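Local structure of hypothetical conserved protein (Geobacillus kaustophilus, 3VNP) at residues A48-G53 against L64-N69; I58-I63 against V80-I85; I73-V78 against V91-L96. The protein catalyses the reversible hydration of carbon dioxide to hydrogencarbonate as a homotrimeric, metal-dependent gamma-class carbonic anhydrase that takes magnesium or zinc. All blocks are in the same frame, centred on the assembly; numbering follows the deposited sequence.

The three contacts lie within neighbouring turns of one left-handed parallel beta-helix, their centres about 14 to 15 Å from one another. In the helix interior they meet through aliphatic tips: Ile58 CD1 of contact 2 lies 3.5 Å from Leu64 CD2 of contact 1 and 4.0 Å from Ile74 CD1 of contact 3. Strands 49-52 and 72-74 are sheet neighbours that tie contact 1 to contact 3. Contacts 1 and 2 supply His65 and His82 to the metal sites, which sit between subunits: each magnesium takes His65 and His87 from one chain and His82 from another. Contact 3 is remote: the side chain of Val78 is about 14 Å from a magnesium.

Contact 1: residues A48-G53 against L64-N69; sequences APTVIG and LHQSPN. With MG (magnesium ion), chain E.
The amide oxygen of Gln66 is gripped by two consecutive backbone N-H groups at the corner of the chain: Ala48 N donates to Gln66 OE1 over 3.0 Å, nearly straight at 165°, and Val47 N is the other donor. The Ala48 N-H comes in tilted 31° from the carbonyl plane. At the far end of the same amide, Gln66 NE2 gives a hydrogen to the carbonyl of Arg44. Thr50 OG1 also lies 2.9 Å from Gln66 NE2, but the angle is poor and the pair amounts to close packing, the two side chains crossing at about a right angle. A bend at chi2 folds the glutamine amide back against the backbone of Ala48, whose CB rests 3.8 Å from Gln66 CB. Swapping in an alanine at Gln66 would probably leave the two corner N-H groups and the Arg44 carbonyl without their mate and open a gap beside Thr50. Further along, Ile52 CD1 and Leu64 CD2 reach toward each other tip to tip at 4.2 Å, in the aliphatic interior that Ile43 and Ile58 also line.

On the segment that carries Gln66, His65 sets off away from 48-53 at its CB. With CG anti to the backbone N (chi1 -159°), the ring presents His65 ND1 to magnesium at 2.3 Å, while NE2 is hydrogen-bonded to Asp46. His87 of the same chain, His82 of the second subunit and a water complete the modelled ligands. Two residues on, Ser67 OG is hydrogen-bonded to Asp105. Gln66, next in the chain to a metal ligand, thus ties that ligand's strand to the corner at 48, and the bond between NE2 and Asp46 would be expected to fix the rotation of the His65 ring and help direct ND1 at the metal.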
loop_
_atom_site.group_PDB
_atom_site.type_symbol
_atom_site.label_atom_id
_atom_site.label_comp_id
_atom_site.label_asym_id
_atom_site.label_seq_id
_atom_site.Cartn_x
_atom_site.Cartn_y
_atom_site.Cartn_z
ATOM N N ALA A 48 -4.227 -20.604 4.538
ATOM C CA ALA A 48 -4.128 -21.719 3.599
ATOM C C ALA A 48 -2.734 -21.748 2.987
ATOM O O ALA A 48 -1.970 -20.800 3.124
ATOM C CB ALA A 48 -5.187 -21.597 2.502
ATOM N N PRO A 49 -2.386 -22.845 2.307
ATOM C CA PRO A 49 -1.077 -23.006 1.669
ATOM C C PRO A 49 -0.716 -21.899 0.682
ATOM O O PRO A 49 -1.562 -21.423 -0.069
ATOM C CB PRO A 49 -1.206 -24.358 0.973
ATOM C CG PRO A 49 -2.132 -25.104 1.886
ATOM C CD PRO A 49 -3.185 -24.076 2.176
ATOM N N THR A 50 0.548 -21.489 0.691
ATOM C CA THR A 50 1.021 -20.470 -0.240
ATOM C C THR A 50 2.252 -21.039 -0.919
ATOM O O THR A 50 3.220 -21.396 -0.252
ATOM C CB THR A 50 1.428 -19.157 0.467
ATOM O OG1 THR A 50 0.320 -18.643 1.210
ATOM C CG2 THR A 50 1.863 -18.120 -0.556
ATOM N N VAL A 51 2.215 -21.125 -2.241
ATOM C CA VAL A 51 3.339 -21.654 -2.997
ATOM C C VAL A 51 3.794 -20.639 -4.046
ATOM O O VAL A 51 2.990 -20.151 -4.843
ATOM C CB VAL A 51 2.955 -22.976 -3.685
ATOM C CG1 VAL A 51 4.164 -23.600 -4.345
ATOM C CG2 VAL A 51 2.376 -23.926 -2.664
ATOM N N ILE A 52 5.086 -20.327 -4.034
ATOM C CA ILE A 52 5.668 -19.366 -4.961
ATOM C C ILE A 52 6.778 -20.031 -5.764
ATOM O O ILE A 52 7.778 -20.465 -5.209
ATOM C CB ILE A 52 6.241 -18.150 -4.195
ATOM C CG1 ILE A 52 5.128 -17.498 -3.367
ATOM C CG2 ILE A 52 6.840 -17.149 -5.172
ATOM C CD1 ILE A 52 5.602 -16.399 -2.454
ATOM N N GLY A 53 6.593 -20.090 -7.079
ATOM C CA GLY A 53 7.554 -20.728 -7.957
ATOM C C GLY A 53 8.958 -20.170 -7.941
ATOM O O GLY A 53 9.360 -19.487 -6.994
ATOM N N LEU A 64 0.335 -10.696 0.471
ATOM C CA LEU A 64 -0.078 -12.026 0.045
ATOM C C LEU A 64 -0.750 -12.729 1.217
ATOM O O LEU A 64 -0.159 -12.868 2.287
ATOM C CB LEU A 64 1.125 -12.834 -0.456
ATOM C CG LEU A 64 1.461 -12.603 -1.941
ATOM C CD1 LEU A 64 1.731 -11.120 -2.191
ATOM C CD2 LEU A 64 2.665 -13.449 -2.347
ATOM N N HIS A 65 -2.001 -13.139 1.023
ATOM C CA HIS A 65 -2.741 -13.836 2.065
ATOM C C HIS A 65 -3.732 -14.825 1.442
ATOM O O HIS A 65 -3.793 -14.978 0.223
ATOM C CB HIS A 65 -3.491 -12.837 2.955
ATOM C CG HIS A 65 -3.852 -13.382 4.304
ATOM N ND1 HIS A 65 -4.978 -12.985 4.992
ATOM C CD2 HIS A 65 -3.232 -14.289 5.094
ATOM C CE1 HIS A 65 -5.037 -13.626 6.146
ATOM N NE2 HIS A 65 -3.990 -14.423 6.233
ATOM N N GLN A 66 -4.515 -15.494 2.279
ATOM C CA GLN A 66 -5.468 -16.463 1.769
ATOM C C GLN A 66 -6.775 -16.484 2.550
ATOM O O GLN A 66 -6.852 -16.005 3.685
ATOM C CB GLN A 66 -4.875 -17.884 1.808
ATOM C CG GLN A 66 -3.369 -18.002 1.607
ATOM C CD GLN A 66 -2.593 -17.570 2.835
ATOM O OE1 GLN A 66 -2.973 -17.889 3.959
ATOM N NE2 GLN A 66 -1.495 -16.854 2.629
ATOM N N SER A 67 -7.801 -17.031 1.904
ATOM C CA SER A 67 -9.110 -17.227 2.515
ATOM C C SER A 67 -9.113 -18.755 2.757
ATOM O O SER A 67 -8.368 -19.498 2.095
ATOM C CB SER A 67 -10.234 -16.800 1.557
ATOM O OG SER A 67 -10.162 -17.479 0.318
ATOM N N PRO A 68 -9.932 -19.242 3.704
ATOM C CA PRO A 68 -9.973 -20.678 3.995
ATOM C C PRO A 68 -10.100 -21.614 2.790
ATOM O O PRO A 68 -10.850 -21.343 1.854
ATOM C CB PRO A 68 -11.164 -20.801 4.948
ATOM C CG PRO A 68 -11.173 -19.494 5.646
ATOM C CD PRO A 68 -10.932 -18.522 4.510
ATOM N N ASN A 69 -9.338 -22.705 2.826
ATOM C CA ASN A 69 -9.361 -23.732 1.783
ATOM C C ASN A 69 -8.964 -23.293 0.388
ATOM O O ASN A 69 -9.112 -24.063 -0.559
ATOM C CB ASN A 69 -10.749 -24.365 1.730
ATOM C CG ASN A 69 -11.240 -24.785 3.102
ATOM O OD1 ASN A 69 -12.362 -24.462 3.500
ATOM N ND2 ASN A 69 -10.398 -25.505 3.839
HETATM MG MG MG E . -6.888 -11.786 4.392
HETATM O O HOH W 1 -8.365 -11.798 6.326
#

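Contact 2: residues I58-I63 against V80-I85; sequences IQDNSI and VGHQVI. With MG (magnesium ion), chain G.
Val80 pairs with Ile58 as a parallel beta bridge: Val80 O accepts Gln59 N at 2.8 Å, and Val80 CG2 lies alongside Ile58 CG1 at 4.1 Å, both side chains pointing the same way. At the next residue Gln59 CB rests 3.6 Å from Gly81 C.

His82 follows, with Gln59 OE1 poised over the centre of one ring face, 3.0 Å above its plane, and the amide turned 80° against the ring. The carboxylate of Asp60 instead lies nearly coplanar with the imidazole at its edge, though the contact with ND1 is weak and the position of OD2 is less sure; that carboxylate also forms a salt bridge with Arg44 of the third subunit. At another ring atom, His82 NE2 binds magnesium at 2.5 Å, together with His65 and His87 of that subunit and a water.

Gln83 N then donates to Asp60 O at 2.6 Å, nearly along the C=O axis. Val84 N donates to Ser62 OG at 171°; with OG anti to the carbonyl carbon (chi1 -63°), the serine hydroxyl stays beside its own backbone N and passes its hydrogen on to Gln59 O, pinning the bend. Val84 O accepts Ile63 N at 2.8 Å, and Ile85 closes a second parallel bridge with Ile63.

Two equivalent corners thus stack in register, with paired strands before and after the bend, as in the coils of the left-handed parallel beta-helix; here the 80-85 corner also delivers His82 to the intersubunit metal site of gamma-class carbonic anhydrases.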
loop_
_atom_site.group_PDB
_atom_site.type_symbol
_atom_site.label_atom_id
_atom_site.label_comp_id
_atom_site.label_asym_id
_atom_site.label_seq_id
_atom_site.Cartn_x
_atom_site.Cartn_y
_atom_site.Cartn_z
ATOM N N ILE A 58 8.092 -10.503 -6.537
ATOM C CA ILE A 58 6.947 -9.916 -5.861
ATOM C C ILE A 58 7.439 -8.560 -5.366
ATOM O O ILE A 58 8.114 -8.458 -4.341
ATOM C CB ILE A 58 6.495 -10.815 -4.699
ATOM C CG1 ILE A 58 5.955 -12.129 -5.275
ATOM C CG2 ILE A 58 5.427 -10.118 -3.863
ATOM C CD1 ILE A 58 5.549 -13.134 -4.235
ATOM N N GLN A 59 7.103 -7.520 -6.121
ATOM C CA GLN A 59 7.554 -6.171 -5.818
ATOM C C GLN A 59 7.054 -5.504 -4.539
ATOM O O GLN A 59 6.112 -5.963 -3.893
ATOM C CB GLN A 59 7.315 -5.279 -7.044
ATOM C CG GLN A 59 8.288 -5.600 -8.182
ATOM C CD GLN A 59 7.924 -4.937 -9.492
ATOM O OE1 GLN A 59 7.684 -3.730 -9.548
ATOM N NE2 GLN A 59 7.888 -5.726 -10.564
ATOM N N ASP A 60 7.748 -4.421 -4.196
ATOM C CA ASP A 60 7.545 -3.595 -3.007
ATOM C C ASP A 60 6.139 -3.373 -2.477
ATOM O O ASP A 60 5.213 -3.084 -3.231
ATOM C CB ASP A 60 8.199 -2.240 -3.253
ATOM C CG ASP A 60 9.550 -2.373 -3.938
ATOM O OD1 ASP A 60 10.577 -2.582 -3.246
ATOM O OD2 ASP A 60 9.577 -2.289 -5.182
ATOM N N ASN A 61 6.001 -3.505 -1.161
ATOM C CA ASN A 61 4.732 -3.284 -0.477
ATOM C C ASN A 61 3.548 -4.143 -0.880
ATOM O O ASN A 61 2.411 -3.676 -0.833
ATOM C CB ASN A 61 4.323 -1.822 -0.619
ATOM C CG ASN A 61 5.166 -0.909 0.217
ATOM O OD1 ASN A 61 5.078 -0.922 1.448
ATOM N ND2 ASN A 61 6.000 -0.106 -0.438
ATOM N N SER A 62 3.782 -5.387 -1.276
ATOM C CA SER A 62 2.656 -6.232 -1.647
ATOM C C SER A 62 2.134 -7.015 -0.447
ATOM O O SER A 62 2.820 -7.167 0.572
ATOM C CB SER A 62 3.051 -7.196 -2.756
ATOM O OG SER A 62 3.405 -6.475 -3.917
ATOM N N ILE A 63 0.907 -7.497 -0.566
ATOM C CA ILE A 63 0.309 -8.276 0.499
ATOM C C ILE A 63 -0.186 -9.601 -0.070
ATOM O O ILE A 63 -1.011 -9.629 -0.990
ATOM C CB ILE A 63 -0.895 -7.550 1.139
ATOM C CG1 ILE A 63 -0.542 -6.092 1.440
ATOM C CG2 ILE A 63 -1.305 -8.272 2.417
ATOM C CD1 ILE A 63 0.659 -5.920 2.357
ATOM N N VAL A 80 5.023 -9.714 -10.142
ATOM C CA VAL A 80 3.983 -9.064 -9.355
ATOM C C VAL A 80 4.445 -7.632 -9.094
ATOM O O VAL A 80 5.421 -7.394 -8.375
ATOM C CB VAL A 80 3.734 -9.794 -8.005
ATOM C CG1 VAL A 80 2.668 -9.057 -7.203
ATOM C CG2 VAL A 80 3.274 -11.229 -8.261
ATOM N N GLY A 81 3.742 -6.686 -9.704
ATOM C CA GLY A 81 4.085 -5.283 -9.564
ATOM C C GLY A 81 3.975 -4.717 -8.159
ATOM O O GLY A 81 3.450 -5.352 -7.243
ATOM N N HIS A 82 4.472 -3.498 -8.006
ATOM C CA HIS A 82 4.470 -2.805 -6.731
ATOM C C HIS A 82 3.113 -2.761 -6.055
ATOM O O HIS A 82 2.084 -2.645 -6.711
ATOM C CB HIS A 82 4.936 -1.363 -6.921
ATOM C CG HIS A 82 6.283 -1.232 -7.553
ATOM N ND1 HIS A 82 7.445 -1.593 -6.907
ATOM C CD2 HIS A 82 6.656 -0.746 -8.759
ATOM C CE1 HIS A 82 8.477 -1.333 -7.688
ATOM N NE2 HIS A 82 8.026 -0.817 -8.819
ATOM N N GLN A 83 3.133 -2.844 -4.732
ATOM C CA GLN A 83 1.928 -2.737 -3.935
ATOM C C GLN A 83 0.724 -3.478 -4.500
ATOM O O GLN A 83 -0.306 -2.876 -4.803
ATOM C CB GLN A 83 1.601 -1.256 -3.771
ATOM C CG GLN A 83 0.338 -0.942 -3.002
ATOM C CD GLN A 83 -0.016 0.537 -3.061
ATOM O OE1 GLN A 83 -1.186 0.896 -3.212
ATOM N NE2 GLN A 83 0.991 1.402 -2.936
ATOM N N VAL A 84 0.854 -4.790 -4.647
ATOM C CA VAL A 84 -0.247 -5.591 -5.139
ATOM C C VAL A 84 -0.809 -6.450 -4.012
ATOM O O VAL A 84 -0.082 -6.865 -3.103
ATOM C CB VAL A 84 0.191 -6.521 -6.299
ATOM C CG1 VAL A 84 -0.842 -7.647 -6.505
ATOM C CG2 VAL A 84 0.329 -5.714 -7.576
ATOM N N ILE A 85 -2.110 -6.696 -4.069
ATOM C CA ILE A 85 -2.762 -7.548 -3.092
ATOM C C ILE A 85 -3.132 -8.845 -3.819
ATOM O O ILE A 85 -3.789 -8.820 -4.859
ATOM C CB ILE A 85 -4.054 -6.913 -2.539
ATOM C CG1 ILE A 85 -3.721 -5.663 -1.724
ATOM C CG2 ILE A 85 -4.799 -7.924 -1.681
ATOM C CD1 ILE A 85 -4.946 -4.944 -1.157
HETATM MG MG MG G . 8.493 -0.673 -11.284
HETATM O O HOH W 2 9.349 -2.613 -12.595
#

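Contact 3: residues I73-V78 against V91-L96; sequences IIEDGV and VRKNAL
Glu75 reaches across to the Arg92-Lys93 corner and splits its carboxylate between side chain and backbone. Glu75 OE1 accepts Lys93 N at 2.8 Å through the anti lone pair, while OE2 forms a salt bridge with Arg92 NH1 at 2.9 Å. The two flat groups are set steeply, 69° apart: NH1 comes to OE2 from above the carboxylate plane, whereas OE2 lies in the guanidinium plane. A bend at chi2 (-57°) curls the arginine back so that its guanidinium edge meets the acid, and NH2 makes a further salt bridge with Glu108.

Lys93 crosses the glutamate at about a right angle, its CG packed 3.4 Å from Glu75 CB. The lysine side chain runs on extended, Lys93 CE lying 4.0 Å from Asp76 CB. Asp76 OD2 is hydrogen-bonded to Asn54, and Asp76 O accepts Asn94 N. Away from these polar groups Val78 and Val91 meet obliquely; both methyls of Val78, CG1 and CG2, lie 3.7 Å from Val91 CG1, and Val78 CG2 also abuts the carbonyl oxygen of Arg92.

Backbone bonds from Val91 N to Ile73 O and from Glu75 N to Val91 O, the latter at 169°, flank the parallel bridge between Ile74 and Val91. Beyond it the two segments turn together, Glu75 to Val78 and Arg92 to Ala95 each making a type II turn. Strands paired in parallel and then bent at matching type II turns are the mark of the left-handed beta-helix built from hexapeptide repeats, in which 91-96 is the equivalent corner one coil on from 73-78.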
loop_
_atom_site.group_PDB
_atom_site.type_symbol
_atom_site.label_atom_id
_atom_site.label_comp_id
_atom_site.label_asym_id
_atom_site.label_seq_id
_atom_site.Cartn_x
_atom_site.Cartn_y
_atom_site.Cartn_z
ATOM N N ILE A 73 -1.342 -19.762 -5.132
ATOM C CA ILE A 73 -0.309 -20.320 -6.004
ATOM C C ILE A 73 0.235 -19.302 -6.999
ATOM O O ILE A 73 -0.519 -18.689 -7.750
ATOM C CB ILE A 73 -0.838 -21.547 -6.824
ATOM C CG1 ILE A 73 -1.064 -22.757 -5.914
ATOM C CG2 ILE A 73 0.160 -21.922 -7.917
ATOM C CD1 ILE A 73 -2.285 -22.652 -5.076
ATOM N N ILE A 74 1.552 -19.137 -7.009
ATOM C CA ILE A 74 2.209 -18.214 -7.927
ATOM C C ILE A 74 3.291 -19.008 -8.652
ATOM O O ILE A 74 4.376 -19.209 -8.114
ATOM C CB ILE A 74 2.874 -17.048 -7.170
ATOM C CG1 ILE A 74 1.834 -16.308 -6.326
ATOM C CG2 ILE A 74 3.546 -16.105 -8.161
ATOM C CD1 ILE A 74 2.400 -15.159 -5.525
ATOM N N GLU A 75 3.000 -19.448 -9.872
ATOM C CA GLU A 75 3.953 -20.254 -10.640
ATOM C C GLU A 75 5.224 -19.533 -11.085
ATOM O O GLU A 75 5.379 -18.326 -10.892
ATOM C CB GLU A 75 3.255 -20.876 -11.853
ATOM C CG GLU A 75 2.032 -21.702 -11.481
ATOM C CD GLU A 75 1.467 -22.489 -12.650
ATOM O OE1 GLU A 75 1.543 -22.000 -13.798
ATOM O OE2 GLU A 75 0.930 -23.593 -12.420
ATOM N N ASP A 76 6.133 -20.291 -11.690
ATOM C CA ASP A 76 7.413 -19.759 -12.143
ATOM C C ASP A 76 7.343 -18.561 -13.082
ATOM O O ASP A 76 6.394 -18.402 -13.846
ATOM C CB ASP A 76 8.218 -20.872 -12.808
ATOM C CG ASP A 76 8.783 -21.864 -11.810
ATOM O OD1 ASP A 76 8.046 -22.308 -10.901
ATOM O OD2 ASP A 76 9.976 -22.208 -11.947
ATOM N N GLY A 77 8.365 -17.715 -12.997
ATOM C CA GLY A 77 8.467 -16.539 -13.846
ATOM C C GLY A 77 7.456 -15.414 -13.705
ATOM O O GLY A 77 7.481 -14.467 -14.491
ATOM N N VAL A 78 6.572 -15.497 -12.716
ATOM C CA VAL A 78 5.560 -14.463 -12.521
ATOM C C VAL A 78 6.135 -13.140 -12.019
ATOM O O VAL A 78 7.061 -13.110 -11.206
ATOM C CB VAL A 78 4.465 -14.934 -11.533
ATOM C CG1 VAL A 78 3.606 -13.751 -11.089
ATOM C CG2 VAL A 78 3.597 -15.982 -12.199
ATOM N N VAL A 91 -1.975 -17.580 -9.914
ATOM C CA VAL A 91 -1.303 -16.901 -11.016
ATOM C C VAL A 91 -0.454 -17.908 -11.785
ATOM O O VAL A 91 0.499 -18.470 -11.239
ATOM C CB VAL A 91 -0.392 -15.764 -10.486
ATOM C CG1 VAL A 91 0.079 -14.894 -11.629
ATOM C CG2 VAL A 91 -1.139 -14.937 -9.446
ATOM N N ARG A 92 -0.797 -18.135 -13.051
ATOM C CA ARG A 92 -0.061 -19.090 -13.871
ATOM C C ARG A 92 1.286 -18.571 -14.367
ATOM O O ARG A 92 1.562 -17.367 -14.328
ATOM C CB ARG A 92 -0.922 -19.541 -15.058
ATOM C CG ARG A 92 -2.213 -20.227 -14.640
ATOM C CD ARG A 92 -1.909 -21.412 -13.753
ATOM N NE ARG A 92 -3.113 -22.113 -13.332
ATOM C CZ ARG A 92 -3.104 -23.237 -12.620
ATOM N NH1 ARG A 92 -1.947 -23.778 -12.258
ATOM N NH2 ARG A 92 -4.246 -23.815 -12.263
ATOM N N LYS A 93 2.120 -19.498 -14.834
ATOM C CA LYS A 93 3.452 -19.175 -15.324
ATOM C C LYS A 93 3.555 -17.996 -16.271
ATOM O O LYS A 93 2.745 -17.824 -17.182
ATOM C CB LYS A 93 4.087 -20.405 -15.982
ATOM C CG LYS A 93 4.592 -21.414 -14.961
ATOM C CD LYS A 93 5.270 -22.634 -15.586
ATOM C CE LYS A 93 5.783 -23.583 -14.489
ATOM N NZ LYS A 93 6.355 -24.853 -15.034
ATOM N N ASN A 94 4.571 -17.182 -16.017
ATOM C CA ASN A 94 4.890 -16.012 -16.819
ATOM C C ASN A 94 3.861 -14.894 -16.897
ATOM O O ASN A 94 4.014 -13.975 -17.700
ATOM C CB ASN A 94 5.278 -16.456 -18.235
ATOM C CG ASN A 94 6.495 -17.365 -18.242
ATOM O OD1 ASN A 94 7.479 -17.108 -17.545
ATOM N ND2 ASN A 94 6.436 -18.429 -19.032
ATOM N N ALA A 95 2.821 -14.954 -16.077
ATOM C CA ALA A 95 1.822 -13.896 -16.103
ATOM C C ALA A 95 2.427 -12.662 -15.439
ATOM O O ALA A 95 3.403 -12.763 -14.700
ATOM C CB ALA A 95 0.565 -14.335 -15.365
ATOM N N LEU A 96 1.864 -11.493 -15.721
ATOM C CA LEU A 96 2.364 -10.268 -15.120
ATOM C C LEU A 96 1.219 -9.500 -14.458
ATOM O O LEU A 96 0.195 -9.229 -15.087
ATOM C CB LEU A 96 3.059 -9.395 -16.176
ATOM C CG LEU A 96 3.711 -8.115 -15.639
ATOM C CD1 LEU A 96 4.784 -7.618 -16.591
ATOM C CD2 LEU A 96 2.637 -7.062 -15.421
#